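Local coordinates for DUF1902 domain-containing protein (Thermus thermophilus, PDB 1WV8) that is of unknown function but forms a two-chain assembly in which a beta-sheet continues from one subunit into the other, at residues Thr3-Ala8 against Glu61-Ala66. Sequence-based numbering, arbitrary orientation.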
loop_
_atom_site.group_PDB
_atom_site.type_symbol
_atom_site.label_atom_id
_atom_site.label_comp_id
_atom_site.label_asym_id
_atom_site.label_seq_id
_atom_site.Cartn_x
_atom_site.Cartn_y
_atom_site.Cartn_z
ATOM N N THR A 3 11.109 -5.737 -7.119
ATOM C CA THR A 3 9.947 -5.090 -6.525
ATOM C C THR A 3 9.837 -3.652 -7.012
ATOM O O THR A 3 10.770 -2.868 -6.858
ATOM C CB THR A 3 10.051 -5.059 -5.001
ATOM O OG1 THR A 3 9.995 -6.396 -4.494
ATOM C CG2 THR A 3 8.911 -4.234 -4.403
ATOM N N LEU A 4 8.703 -3.327 -7.622
ATOM C CA LEU A 4 8.460 -1.980 -8.124
ATOM C C LEU A 4 7.541 -1.263 -7.145
ATOM O O LEU A 4 6.372 -1.628 -6.993
ATOM C CB LEU A 4 7.790 -2.028 -9.495
ATOM C CG LEU A 4 8.551 -2.675 -10.650
ATOM C CD1 LEU A 4 7.660 -2.837 -11.861
ATOM C CD2 LEU A 4 9.753 -1.814 -10.969
ATOM N N LYS A 5 8.077 -0.249 -6.484
ATOM C CA LYS A 5 7.311 0.514 -5.519
ATOM C C LYS A 5 6.502 1.595 -6.222
ATOM O O LYS A 5 7.043 2.389 -6.990
ATOM C CB LYS A 5 8.262 1.132 -4.494
ATOM C CG LYS A 5 9.105 0.098 -3.759
ATOM C CD LYS A 5 10.008 0.751 -2.725
ATOM C CE LYS A 5 10.896 -0.274 -2.038
ATOM N NZ LYS A 5 11.788 0.351 -1.016
ATOM N N VAL A 6 5.201 1.605 -5.960
ATOM C CA VAL A 6 4.285 2.586 -6.534
ATOM C C VAL A 6 3.490 3.232 -5.406
ATOM O O VAL A 6 2.875 2.536 -4.583
ATOM C CB VAL A 6 3.290 1.923 -7.507
ATOM C CG1 VAL A 6 2.285 2.956 -8.040
ATOM C CG2 VAL A 6 4.053 1.282 -8.652
ATOM N N GLN A 7 3.501 4.561 -5.351
ATOM C CA GLN A 7 2.750 5.245 -4.313
ATOM C C GLN A 7 1.354 5.613 -4.788
ATOM O O GLN A 7 1.156 6.008 -5.940
ATOM C CB GLN A 7 3.459 6.511 -3.847
ATOM C CG GLN A 7 4.738 6.289 -3.082
ATOM C CD GLN A 7 5.923 6.078 -3.991
ATOM O OE1 GLN A 7 6.178 6.884 -4.878
ATOM N NE2 GLN A 7 6.665 4.995 -3.768
ATOM N N ALA A 8 0.391 5.474 -3.887
ATOM C CA ALA A 8 -0.990 5.829 -4.173
ATOM C C ALA A 8 -1.208 7.039 -3.293
ATOM O O ALA A 8 -1.103 6.946 -2.072
ATOM C CB ALA A 8 -1.939 4.711 -3.775
ATOM N N GLU A 61 7.286 -8.047 -8.898
ATOM C CA GLU A 61 6.074 -7.826 -8.115
ATOM C C GLU A 61 5.853 -6.327 -7.909
ATOM O O GLU A 61 6.805 -5.547 -7.771
ATOM C CB GLU A 61 6.171 -8.515 -6.756
ATOM C CG GLU A 61 7.400 -8.126 -5.951
ATOM C CD GLU A 61 7.296 -8.520 -4.484
ATOM O OE1 GLU A 61 6.977 -9.694 -4.197
ATOM O OE2 GLU A 61 7.545 -7.655 -3.616
ATOM N N LEU A 62 4.587 -5.943 -7.886
ATOM C CA LEU A 62 4.187 -4.553 -7.695
ATOM C C LEU A 62 3.810 -4.277 -6.231
ATOM O O LEU A 62 2.926 -4.941 -5.688
ATOM C CB LEU A 62 2.985 -4.265 -8.598
ATOM C CG LEU A 62 2.340 -2.884 -8.569
ATOM C CD1 LEU A 62 3.253 -1.890 -9.255
ATOM C CD2 LEU A 62 0.995 -2.943 -9.279
ATOM N N ARG A 63 4.481 -3.317 -5.587
ATOM C CA ARG A 63 4.155 -2.965 -4.198
ATOM C C ARG A 63 3.448 -1.597 -4.147
ATOM O O ARG A 63 4.083 -0.545 -4.261
ATOM C CB ARG A 63 5.416 -2.918 -3.326
ATOM C CG ARG A 63 5.120 -2.670 -1.840
ATOM C CD ARG A 63 6.389 -2.596 -0.992
ATOM N NE ARG A 63 7.184 -3.823 -1.037
ATOM C CZ ARG A 63 8.346 -3.984 -0.405
ATOM N NH1 ARG A 63 8.847 -2.994 0.322
ATOM N NH2 ARG A 63 9.014 -5.126 -0.508
ATOM N N LEU A 64 2.126 -1.617 -4.002
ATOM C CA LEU A 64 1.348 -0.384 -3.916
ATOM C C LEU A 64 1.386 0.108 -2.476
ATOM O O LEU A 64 0.969 -0.603 -1.558
ATOM C CB LEU A 64 -0.095 -0.629 -4.318
ATOM C CG LEU A 64 -0.824 0.451 -5.133
ATOM C CD1 LEU A 64 -2.295 0.407 -4.764
ATOM C CD2 LEU A 64 -0.255 1.834 -4.871
ATOM N N GLU A 65 1.884 1.327 -2.285
ATOM C CA GLU A 65 2.011 1.913 -0.956
ATOM C C GLU A 65 1.087 3.112 -0.739
ATOM O O GLU A 65 0.978 3.987 -1.595
ATOM C CB GLU A 65 3.461 2.344 -0.730
ATOM C CG GLU A 65 4.469 1.204 -0.906
ATOM C CD GLU A 65 5.901 1.698 -1.036
ATOM O OE1 GLU A 65 6.152 2.533 -1.934
ATOM O OE2 GLU A 65 6.771 1.250 -0.250
ATOM N N ALA A 66 0.425 3.140 0.412
ATOM C CA ALA A 66 -0.473 4.231 0.763
ATOM C C ALA A 66 -0.110 4.667 2.166
ATOM O O ALA A 66 -0.142 3.855 3.101
ATOM C CB ALA A 66 -1.932 3.769 0.718
#
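T3 lays its methyl group CG2 over one face of the R63 guanidinium, 3.8 Å from NE. OG1 stands beside the backbone N (chi1 -66°) and faces E61, while CG2 is anti to that N and faces R63. OG1 donates a hydrogen bond of 2.9 Å to E61 OE2, reaching the oxygen from above the carboxylate plane. K5 runs extended beside R63, pointing the same way. E65 OE1 accepts a hydrogen bond of 3.1 Å from Q7 NE2. The amide and carboxylate planes are turned 47° apart. The bend of Q7 at chi2 (83°) turns NE2 toward E65 OE1, which it meets nearly along the C-O axis.

T3, K5, Q7, E61, R63 and E65 share one face. L4, V6, L62 and L64 form the other, and it is apolar. V6 CG2 presses on L62 CD1 at 3.3 Å, tighter than usual for two carbons. L64 CD2 reaches A8 CB at 3.5 Å and also touches the V6 backbone O and, more loosely, V6 CG1. Helix 34-51 covers this face, with L49 on L4 and L41 on L62. The helix also covers A8, through L34 and L37.

The strands are joined by five backbone hydrogen bonds in parallel register, from L4 N with E61 O to A8 N with E65 O (2.8 Å). Strand 61-69 is an outermost strand within its chain, but its far edge pairs antiparallel with a strand of the second subunit. E65 OE2 lies close to E65 OE2 of that subunit, and weak, long ion pairs with R63 NH1 of the opposite chain probably ease the repulsion. This is a parallel strand pair in a helix-backed mixed sheet that runs on across a dimer interface.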